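Local coordinates for protein Cel44C (PDB 3ZQ9) that probably hydrolyses beta-1,4-glucan backbones as a xyloglucanase and endoglucanase, this chain being the family 44 glycoside hydrolase part of a longer multidomain enzyme, at residues 365-370 / 480-485; 357-362 / 375-380; 32-37 / 390-395. The protein carries 2 engineered substitutions. All coordinates share one frame; numbering follows the deposited sequence. Where two conformers were deposited one is given.

Interaction 1 of 3, residues 365-370 / 480-485; sequences NDISGG and FDKNSS
I367 lays its terminal methyl against the edge of the F480 ring, CD1 standing 3.7 Å from CE1 and close to the ring plane. The contact joins two domains: I367 opens helix 367-382 of the TIM barrel, whereas F480 lies on strand 474-481 of the neighbouring beta domain. With CG1 anti to the backbone N (chi1 -178°), the isoleucine sends CD1 across the gap, where it also reaches the carbonyl carbon C of D481 at 3.6 Å. Its other branch, CG2, meets CG of K482 at 3.9 Å, the lysine chain, in the conformer given, crossing it at about a right angle. Farther round the F480 rim, G370 O lies in the ring plane, and Y400 of helix 399-409 packs beside I367.

No hydrogen bond spans the two segments, yet polar groups shape the backbone on both sides. D481 OD1 accepts from the amide of N483, an Asx turn, and from that of S484, one residue farther on. D366 is the N-cap of helix 367-382, and its OD2 takes two donors from one residue, S368 N at 2.9 Å and S368 OG at 2.6 Å.

Interaction 2 of 3, residues 357-362 / 375-380; sequences TEYSYG and DVLGIL. With NOY ((2R,3S,4R,5R)-5-(hydroxymethyl)piperidine-2,3,4-triol), chain B.
V376 divides its two methyls between two tyrosines, and the way those rings are turned decides what each methyl meets. CG2 stands over one face of the Y361 ring, 3.8 Å from the centroid and 20° off the normal, displaced toward the rim so that CE1 is its nearest ring atom; this is a CH-pi contact. CG1, anti to the backbone N (chi1 170°), faces the other way and meets Y359 at CE2, 3.7 Å off, in an oblique approach. The two rings also touch each other, CD2 of Y359 lying in the plane of the Y361 ring at its edge.

Y359 points from strand 353-359 toward helix 367-382, opposed to V376 and L380 coming from the helix. Its hydroxyl touches two leucine methyls: OH is 3.6 Å from CD2 of L377, whose side chain crosses that of Y359 at about a right angle, and 3.7 Å from L380 CD1. Strand and helix are the first two elements of a beta-alpha-beta unit completed by strand 387-390, whose A388 touches both Y359 and L380.

The chain turns a corner at E358, and its side chain leads away from the helix to the bound piperidine NOY. There OE1 accepts from the ring nitrogen N at 2.6 Å, and OE2 is equally close to hydroxyl O2. R44 makes a salt bridge to OE2, and Y286 is bonded to OE1, so both oxygens have protein partners that help fix the carboxylate.

Between strand and helix, by contrast, no hydrogen bond forms. These two segments are held together by methyls packed on aromatic rings and on a tyrosine oxygen in a buried layer, while the bonds to NOY come from E358, on the side away from the helix.

Interaction 3 of 3, residues 32-37 / 390-395; sequences QDLAGD and YWKLKD. With NOY ((2R,3S,4R,5R)-5-(hydroxymethyl)piperidine-2,3,4-triol), chain B; BGC (beta-D-glucopyranose), chain C.
Q32 spreads its side chain across the indole of W391 and along K392, tying the loop after the first barrel strand to the loop after the last, at the seam where the TIM barrel closes. A bend at chi2 (93°) brings NE2 of the amide over one face of the indole, the two planes 57° apart. NE2 lies toward the rim, 3.3 Å from CE2. OE1 accepts from the backbone N of K392 at 3.0 Å in an almost straight bond (176°), although the donor stands above the carbonyl plane. One amide thus holds the loop with its oxygen and covers the tryptophan with its nitrogen, while CB of Q32 packs on CD of K392.

D33 contributes its backbone: a water bridges its carbonyl O to NZ of K392, an ammonium also bound to G396 O. The D33 carboxylate turns away to a salt bridge with R43.

L34 comes next, placing CD2 in the corner between two residues. This methyl is 3.7 Å from CG of K392, the two chains sliding past each other in opposite directions, and it meets the edge of the Y390 ring at CE2.

What the first loop backs is a sugar platform. W391 presents its opposite indole face to NOY, whose C3 lies 3.6 Å above the ring plane, toward the rim. A glucose, BGC, is joined to NOY through O4, and its ring oxygen O5 approaches W391 CZ2 obliquely at 3.1 Å.

How the interactions relate
Along the chain the first segment of interaction 3 comes earliest, then 357-362, 365-370, 375-380, 390-395 and finally 480-485, so interaction 1 alternates with each of the others. Interactions 1 and 2 share helix 367-382, one at its N-terminal start and one farther along, with centres about 16 Å apart. Interaction 3, its centre about 13 Å from that of interaction 2, lies at the barrel seam; there Y359 O and W391 N are 3.0 Å apart, a probable hydrogen bond between neighbouring strand ends, and both contacts touch NOY. Together they trace a path from the beta domain, through a barrel helix and two adjoining strands, to the sugar-binding cleft, showing how interdomain and ligand-site packing can share elements.

Interaction 1 of 3, residues 365-370 / 480-485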
loop_
_atom_site.group_PDB
_atom_site.type_symbol
_atom_site.label_atom_id
_atom_site.label_comp_id
_atom_site.label_asym_id
_atom_site.label_seq_id
_atom_site.Cartn_x
_atom_site.Cartn_y
_atom_site.Cartn_z
ATOM N N ASN A 365 -2.567 -0.312 -18.212
ATOM C CA ASN A 365 -1.925 -0.693 -19.445
ATOM C C ASN A 365 -1.710 0.510 -20.354
ATOM O O ASN A 365 -1.680 0.386 -21.600
ATOM C CB ASN A 365 -2.754 -1.803 -20.120
ATOM C CG ASN A 365 -2.678 -3.097 -19.338
ATOM O OD1 ASN A 365 -3.703 -3.575 -18.776
ATOM N ND2 ASN A 365 -1.490 -3.615 -19.200
ATOM N N ASP A 366 -1.517 1.681 -19.751
ATOM C CA ASP A 366 -1.221 2.897 -20.521
ATOM C C ASP A 366 0.031 3.585 -19.998
ATOM O O ASP A 366 0.318 3.542 -18.806
ATOM C CB ASP A 366 -2.391 3.876 -20.385
ATOM C CG ASP A 366 -2.259 5.077 -21.327
ATOM O OD1 ASP A 366 -2.439 4.842 -22.553
ATOM O OD2 ASP A 366 -1.993 6.222 -20.846
ATOM N N ILE A 367 0.790 4.224 -20.893
ATOM C CA ILE A 367 1.977 4.922 -20.461
ATOM C C ILE A 367 1.681 5.921 -19.332
ATOM O O ILE A 367 2.492 6.065 -18.415
ATOM C CB ILE A 367 2.679 5.622 -21.683
ATOM C CG1 ILE A 367 3.975 6.330 -21.240
ATOM C CG2 ILE A 367 1.711 6.653 -22.366
ATOM C CD1 ILE A 367 5.008 5.399 -20.592
ATOM N N SER A 368 0.505 6.554 -19.341
ATOM C CA SER A 368 0.176 7.495 -18.267
ATOM C C SER A 368 0.160 6.843 -16.887
ATOM O O SER A 368 0.522 7.494 -15.893
ATOM C CB SER A 368 -1.176 8.202 -18.522
ATOM O OG SER A 368 -2.326 7.319 -18.537
ATOM N N GLY A 369 -0.298 5.589 -16.824
ATOM C CA GLY A 369 -0.354 4.833 -15.528
ATOM C C GLY A 369 1.079 4.487 -15.105
ATOM O O GLY A 369 1.413 4.474 -13.908
ATOM N N GLY A 370 1.932 4.171 -16.074
ATOM C CA GLY A 370 3.357 3.862 -15.781
ATOM C C GLY A 370 4.093 5.090 -15.220
ATOM O O GLY A 370 4.801 5.022 -14.202
ATOM N N PHE A 480 11.470 3.083 -20.011
ATOM C CA PHE A 480 10.296 2.614 -20.760
ATOM C C PHE A 480 9.558 3.836 -21.250
ATOM O O PHE A 480 9.816 4.970 -20.783
ATOM C CB PHE A 480 9.387 1.707 -19.903
ATOM C CG PHE A 480 8.702 2.404 -18.736
ATOM C CD1 PHE A 480 7.533 3.146 -18.942
ATOM C CD2 PHE A 480 9.214 2.288 -17.439
ATOM C CE1 PHE A 480 6.856 3.783 -17.851
ATOM C CE2 PHE A 480 8.577 2.909 -16.341
ATOM C CZ PHE A 480 7.389 3.641 -16.540
ATOM N N ASP A 481 8.700 3.624 -22.240
ATOM C CA ASP A 481 8.007 4.712 -22.890
ATOM C C ASP A 481 6.697 4.172 -23.500
ATOM O O ASP A 481 6.316 3.027 -23.204
ATOM C CB ASP A 481 8.936 5.440 -23.885
ATOM C CG ASP A 481 9.250 4.608 -25.150
ATOM O OD1 ASP A 481 8.749 3.494 -25.298
ATOM O OD2 ASP A 481 10.028 5.129 -26.002
ATOM N N LYS A 482 6.029 4.970 -24.335
ATOM C CA LYS A 482 4.744 4.620 -24.943
ATOM C C LYS A 482 4.897 3.448 -25.928
ATOM O O LYS A 482 3.921 2.784 -26.282
ATOM C CB LYS A 482 4.159 5.879 -25.633
ATOM C CG LYS A 482 2.683 5.846 -26.045
ATOM C CD LYS A 482 2.296 7.114 -26.853
ATOM C CE LYS A 482 0.788 7.073 -27.196
ATOM N NZ LYS A 482 0.398 7.876 -28.400
ATOM N N ASN A 483 6.120 3.186 -26.365
ATOM C CA ASN A 483 6.363 2.181 -27.402
ATOM C C ASN A 483 6.618 0.793 -26.834
ATOM O O ASN A 483 6.315 -0.192 -27.499
ATOM C CB ASN A 483 7.561 2.590 -28.268
ATOM C CG ASN A 483 7.327 3.903 -28.976
ATOM O OD1 ASN A 483 6.312 4.074 -29.637
ATOM N ND2 ASN A 483 8.260 4.842 -28.829
ATOM N N SER A 484 7.175 0.737 -25.616
ATOM C CA SER A 484 7.539 -0.531 -24.966
ATOM C C SER A 484 7.486 -0.368 -23.476
ATOM O O SER A 484 8.117 0.533 -22.913
ATOM C CB SER A 484 8.930 -1.067 -25.400
ATOM O OG SER A 484 9.171 -2.405 -24.916
ATOM N N SER A 485 6.693 -1.235 -22.862
ATOM C CA SER A 485 6.597 -1.297 -21.408
ATOM C C SER A 485 7.758 -2.112 -20.815
ATOM O O SER A 485 8.052 -1.958 -19.630
ATOM C CB SER A 485 5.248 -1.914 -21.002
ATOM O OG SER A 485 5.059 -3.164 -21.638
#

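Interaction 2 of 3, residues 357-362 / 375-380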
loop_
_atom_site.group_PDB
_atom_site.type_symbol
_atom_site.label_atom_id
_atom_site.label_comp_id
_atom_site.label_asym_id
_atom_site.label_seq_id
_atom_site.Cartn_x
_atom_site.Cartn_y
_atom_site.Cartn_z
ATOM N N THR A 357 -2.029 0.827 2.217
ATOM C CA THR A 357 -2.033 -0.633 1.954
ATOM C C THR A 357 -2.864 -1.025 0.740
ATOM O O THR A 357 -2.887 -2.186 0.388
ATOM C CB THR A 357 -2.499 -1.453 3.173
ATOM O OG1 THR A 357 -3.755 -0.958 3.613
ATOM C CG2 THR A 357 -1.483 -1.291 4.339
ATOM N N GLU A 358 -3.548 -0.050 0.122
ATOM C CA GLU A 358 -4.107 -0.179 -1.227
ATOM C C GLU A 358 -4.052 1.192 -1.875
ATOM O O GLU A 358 -4.352 2.184 -1.202
ATOM C CB GLU A 358 -5.581 -0.606 -1.202
ATOM C CG GLU A 358 -5.840 -2.085 -0.746
ATOM C CD GLU A 358 -7.332 -2.425 -0.776
ATOM O OE1 GLU A 358 -8.084 -1.775 -1.575
ATOM O OE2 GLU A 358 -7.768 -3.329 -0.005
ATOM N N TYR A 359 -3.729 1.230 -3.167
ATOM C CA TYR A 359 -3.830 2.445 -3.995
ATOM C C TYR A 359 -3.654 2.031 -5.439
ATOM O O TYR A 359 -3.123 0.954 -5.723
ATOM C CB TYR A 359 -2.751 3.487 -3.610
ATOM C CG TYR A 359 -1.328 3.112 -3.964
ATOM C CD1 TYR A 359 -0.555 2.248 -3.129
ATOM C CD2 TYR A 359 -0.724 3.668 -5.081
ATOM C CE1 TYR A 359 0.780 1.952 -3.457
ATOM C CE2 TYR A 359 0.602 3.379 -5.435
ATOM C CZ TYR A 359 1.351 2.535 -4.608
ATOM O OH TYR A 359 2.660 2.286 -4.960
ATOM N N SER A 360 -4.094 2.895 -6.343
ATOM C CA SER A 360 -3.889 2.713 -7.773
ATOM C C SER A 360 -4.186 4.028 -8.395
ATOM O O SER A 360 -5.083 4.766 -7.921
ATOM C CB SER A 360 -4.884 1.701 -8.340
ATOM O OG SER A 360 -4.807 1.738 -9.773
ATOM N N TYR A 361 -3.445 4.337 -9.455
ATOM C CA TYR A 361 -3.660 5.577 -10.205
ATOM C C TYR A 361 -4.315 5.230 -11.543
ATOM O O TYR A 361 -4.482 6.110 -12.395
ATOM C CB TYR A 361 -2.315 6.326 -10.417
ATOM C CG TYR A 361 -2.014 7.091 -9.143
ATOM C CD1 TYR A 361 -1.656 6.391 -7.969
ATOM C CD2 TYR A 361 -2.172 8.490 -9.088
ATOM C CE1 TYR A 361 -1.462 7.076 -6.760
ATOM C CE2 TYR A 361 -1.988 9.200 -7.866
ATOM C CZ TYR A 361 -1.647 8.481 -6.713
ATOM O OH TYR A 361 -1.498 9.134 -5.496
ATOM N N GLY A 362 -4.711 3.970 -11.722
ATOM C CA GLY A 362 -5.414 3.577 -12.983
ATOM C C GLY A 362 -4.474 3.595 -14.201
ATOM O O GLY A 362 -3.243 3.658 -14.056
ATOM N N ASP A 375 6.369 8.175 -10.602
ATOM C CA ASP A 375 6.460 9.324 -9.710
ATOM C C ASP A 375 6.062 8.888 -8.280
ATOM O O ASP A 375 6.752 9.220 -7.318
ATOM C CB ASP A 375 5.588 10.474 -10.201
ATOM C CG ASP A 375 5.993 11.819 -9.607
ATOM O OD1 ASP A 375 7.024 11.916 -8.932
ATOM O OD2 ASP A 375 5.243 12.795 -9.843
ATOM N N VAL A 376 4.948 8.171 -8.149
ATOM C CA VAL A 376 4.434 7.805 -6.821
ATOM C C VAL A 376 5.469 7.008 -6.041
ATOM O O VAL A 376 5.682 7.242 -4.846
ATOM C CB VAL A 376 3.102 6.984 -6.952
ATOM C CG1 VAL A 376 2.688 6.377 -5.594
ATOM C CG2 VAL A 376 1.975 7.905 -7.511
ATOM N N LEU A 377 6.136 6.052 -6.684
ATOM C CA LEU A 377 7.122 5.267 -5.908
ATOM C C LEU A 377 8.243 6.156 -5.341
ATOM O O LEU A 377 8.639 5.976 -4.188
ATOM C CB LEU A 377 7.709 4.101 -6.740
ATOM C CG LEU A 377 6.668 3.010 -7.081
ATOM C CD1 LEU A 377 7.349 1.969 -8.060
ATOM C CD2 LEU A 377 6.163 2.295 -5.774
ATOM N N GLY A 378 8.707 7.141 -6.107
ATOM C CA GLY A 378 9.739 8.075 -5.583
ATOM C C GLY A 378 9.173 8.934 -4.470
ATOM O O GLY A 378 9.837 9.173 -3.451
ATOM N N ILE A 379 7.959 9.423 -4.677
ATOM C CA ILE A 379 7.291 10.243 -3.662
ATOM C C ILE A 379 7.106 9.495 -2.333
ATOM O O ILE A 379 7.436 10.012 -1.270
ATOM C CB ILE A 379 5.920 10.713 -4.174
ATOM C CG1 ILE A 379 6.126 11.682 -5.382
ATOM C CG2 ILE A 379 5.133 11.422 -3.050
ATOM C CD1 ILE A 379 4.846 11.922 -6.169
ATOM N N LEU A 380 6.569 8.274 -2.401
ATOM C CA LEU A 380 6.329 7.499 -1.167
ATOM C C LEU A 380 7.627 7.274 -0.441
ATOM O O LEU A 380 7.702 7.444 0.781
ATOM C CB LEU A 380 5.669 6.132 -1.461
ATOM C CG LEU A 380 4.265 6.194 -2.069
ATOM C CD1 LEU A 380 3.911 4.775 -2.556
ATOM C CD2 LEU A 380 3.212 6.721 -1.047
HETATM O O4 NOY B . -11.294 -4.846 -4.503
HETATM C C4 NOY B . -11.532 -3.904 -3.439
HETATM C C3 NOY B . -10.765 -4.317 -2.164
HETATM O O3 NOY B . -11.180 -5.600 -1.695
HETATM C C2 NOY B . -11.036 -3.275 -1.055
HETATM N N NOY B . -10.656 -1.911 -1.473
HETATM C C7 NOY B . -11.245 -1.483 -2.765
HETATM C C5 NOY B . -10.951 -2.537 -3.840
HETATM C C6 NOY B . -11.431 -2.093 -5.226
HETATM O O2 NOY B . -10.359 -3.622 0.152
HETATM O O6 NOY B . -12.828 -1.768 -5.195
#

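Interaction 3 of 3, residues 32-37 / 390-395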
loop_
_atom_site.group_PDB
_atom_site.type_symbol
_atom_site.label_atom_id
_atom_site.label_comp_id
_atom_site.label_asym_id
_atom_site.label_seq_id
_atom_site.Cartn_x
_atom_site.Cartn_y
_atom_site.Cartn_z
ATOM N N GLN A 32 -2.198 -8.085 -4.913
ATOM C CA GLN A 32 -2.036 -9.169 -5.923
ATOM C C GLN A 32 -0.639 -9.176 -6.480
ATOM O O GLN A 32 -0.121 -8.126 -6.871
ATOM C CB GLN A 32 -3.015 -8.977 -7.098
ATOM C CG GLN A 32 -4.492 -8.884 -6.671
ATOM C CD GLN A 32 -4.948 -7.430 -6.465
ATOM O OE1 GLN A 32 -4.135 -6.560 -6.223
ATOM N NE2 GLN A 32 -6.249 -7.159 -6.672
ATOM N N ASP A 33 -0.012 -10.358 -6.570
ATOM C CA ASP A 33 1.289 -10.448 -7.239
ATOM C C ASP A 33 1.102 -10.074 -8.719
ATOM O O ASP A 33 0.049 -10.371 -9.293
ATOM C CB ASP A 33 1.810 -11.885 -7.161
ATOM C CG ASP A 33 2.154 -12.279 -5.725
ATOM O OD1 ASP A 33 2.785 -11.459 -5.023
ATOM O OD2 ASP A 33 1.785 -13.380 -5.293
ATOM N N LEU A 34 2.071 -9.363 -9.290
ATOM C CA LEU A 34 1.977 -8.925 -10.689
ATOM C C LEU A 34 2.723 -9.933 -11.577
ATOM O O LEU A 34 2.401 -11.123 -11.517
ATOM C CB LEU A 34 2.466 -7.465 -10.820
ATOM C CG LEU A 34 1.729 -6.447 -9.928
ATOM C CD1 LEU A 34 2.341 -5.012 -10.013
ATOM C CD2 LEU A 34 0.235 -6.386 -10.278
ATOM N N ALA A 35 3.693 -9.514 -12.389
ATOM C CA ALA A 35 4.342 -10.428 -13.335
ATOM C C ALA A 35 5.304 -11.383 -12.633
ATOM O O ALA A 35 5.571 -12.476 -13.138
ATOM C CB ALA A 35 5.090 -9.643 -14.404
ATOM N N GLY A 36 5.798 -10.981 -11.469
ATOM C CA GLY A 36 6.661 -11.829 -10.665
ATOM C C GLY A 36 8.111 -11.435 -10.735
ATOM O O GLY A 36 8.931 -11.978 -9.985
ATOM N N ASP A 37 8.462 -10.517 -11.635
ATOM C CA ASP A 37 9.837 -10.010 -11.666
ATOM C C ASP A 37 9.985 -8.563 -11.258
ATOM O O ASP A 37 10.971 -7.886 -11.631
ATOM C CB ASP A 37 10.533 -10.303 -13.022
ATOM C CG ASP A 37 9.794 -9.719 -14.232
ATOM O OD1 ASP A 37 8.680 -9.175 -14.138
ATOM O OD2 ASP A 37 10.382 -9.813 -15.341
ATOM N N TYR A 390 0.248 -1.674 -3.940
ATOM C CA TYR A 390 -0.629 -1.458 -5.088
ATOM C C TYR A 390 -1.795 -2.466 -5.039
ATOM O O TYR A 390 -1.632 -3.604 -4.557
ATOM C CB TYR A 390 0.206 -1.702 -6.322
ATOM C CG TYR A 390 -0.571 -1.722 -7.597
ATOM C CD1 TYR A 390 -1.106 -0.553 -8.112
ATOM C CD2 TYR A 390 -0.739 -2.904 -8.303
ATOM C CE1 TYR A 390 -1.839 -0.584 -9.336
ATOM C CE2 TYR A 390 -1.447 -2.930 -9.535
ATOM C CZ TYR A 390 -1.986 -1.747 -10.004
ATOM O OH TYR A 390 -2.728 -1.676 -11.169
ATOM N N TRP A 391 -2.962 -2.032 -5.512
ATOM C CA TRP A 391 -4.128 -2.946 -5.662
ATOM C C TRP A 391 -4.566 -2.927 -7.151
ATOM O O TRP A 391 -4.780 -1.868 -7.696
ATOM C CB TRP A 391 -5.306 -2.493 -4.767
ATOM C CG TRP A 391 -6.442 -3.460 -4.886
ATOM C CD1 TRP A 391 -7.408 -3.460 -5.873
ATOM C CD2 TRP A 391 -6.739 -4.557 -4.028
ATOM N NE1 TRP A 391 -8.259 -4.529 -5.699
ATOM C CE2 TRP A 391 -7.868 -5.226 -4.579
ATOM C CE3 TRP A 391 -6.154 -5.066 -2.859
ATOM C CZ2 TRP A 391 -8.440 -6.377 -3.982
ATOM C CZ3 TRP A 391 -6.727 -6.226 -2.259
ATOM C CH2 TRP A 391 -7.831 -6.881 -2.840
ATOM N N LYS A 392 -4.662 -4.096 -7.783
ATOM C CA LYS A 392 -5.073 -4.196 -9.180
ATOM C C LYS A 392 -6.572 -3.890 -9.338
ATOM O O LYS A 392 -7.398 -4.734 -8.982
ATOM C CB LYS A 392 -4.844 -5.639 -9.677
ATOM C CG LYS A 392 -3.390 -6.089 -9.700
ATOM C CD LYS A 392 -3.322 -7.544 -10.231
ATOM C CE LYS A 392 -3.572 -7.597 -11.724
ATOM N NZ LYS A 392 -3.611 -9.091 -12.139
ATOM N N LEU A 393 -6.912 -2.736 -9.933
ATOM C CA LEU A 393 -8.306 -2.429 -10.193
ATOM C C LEU A 393 -8.740 -3.061 -11.517
ATOM O O LEU A 393 -9.930 -3.139 -11.807
ATOM C CB LEU A 393 -8.532 -0.921 -10.294
ATOM C CG LEU A 393 -8.335 -0.176 -8.973
ATOM C CD1 LEU A 393 -8.462 1.301 -9.249
ATOM C CD2 LEU A 393 -9.351 -0.658 -7.904
ATOM N N LYS A 394 -7.786 -3.476 -12.324
ATOM C CA LYS A 394 -8.081 -4.131 -13.601
ATOM C C LYS A 394 -7.473 -5.529 -13.520
ATOM O O LYS A 394 -6.296 -5.673 -13.184
ATOM C CB LYS A 394 -7.408 -3.305 -14.697
ATOM C CG LYS A 394 -7.387 -3.913 -16.060
ATOM C CD LYS A 394 -7.388 -2.775 -17.058
ATOM C CE LYS A 394 -7.268 -3.208 -18.475
ATOM N NZ LYS A 394 -6.345 -2.184 -19.070
ATOM N N ASP A 395 -8.271 -6.561 -13.825
ATOM C CA ASP A 395 -7.798 -7.955 -13.777
ATOM C C ASP A 395 -6.896 -8.235 -14.971
ATOM O O ASP A 395 -6.899 -7.458 -15.934
ATOM C CB ASP A 395 -8.984 -8.944 -13.788
ATOM C CG ASP A 395 -9.885 -8.799 -12.530
ATOM O OD1 ASP A 395 -9.355 -8.609 -11.429
ATOM O OD2 ASP A 395 -11.124 -8.938 -12.648
HETATM O O4 NOY B . -11.294 -4.846 -4.503
HETATM C C4 NOY B . -11.532 -3.904 -3.439
HETATM C C3 NOY B . -10.765 -4.317 -2.164
HETATM O O3 NOY B . -11.180 -5.600 -1.695
HETATM C C2 NOY B . -11.036 -3.275 -1.055
HETATM N N NOY B . -10.656 -1.911 -1.473
HETATM C C7 NOY B . -11.245 -1.483 -2.765
HETATM C C5 NOY B . -10.951 -2.537 -3.840
HETATM C C6 NOY B . -11.431 -2.093 -5.226
HETATM O O2 NOY B . -10.359 -3.622 0.152
HETATM O O6 NOY B . -12.828 -1.768 -5.195
HETATM C C2 BGC C . -12.406 -6.258 -6.097
HETATM C C3 BGC C . -13.146 -7.584 -6.215
HETATM C C4 BGC C . -12.337 -8.646 -5.456
HETATM C C5 BGC C . -12.171 -8.290 -3.971
HETATM C C6 BGC C . -11.283 -9.319 -3.269
HETATM C C1 BGC C . -12.164 -5.963 -4.614
HETATM O O2 BGC C . -13.191 -5.176 -6.546
HETATM O O3 BGC C . -13.211 -7.952 -7.617
HETATM O O4 BGC C . -12.911 -9.931 -5.655
HETATM O O5 BGC C . -11.519 -7.016 -3.951
HETATM O O6 BGC C . -11.159 -8.968 -1.891
HETATM O O HOH W 1 -1.142 -10.265 -11.809
#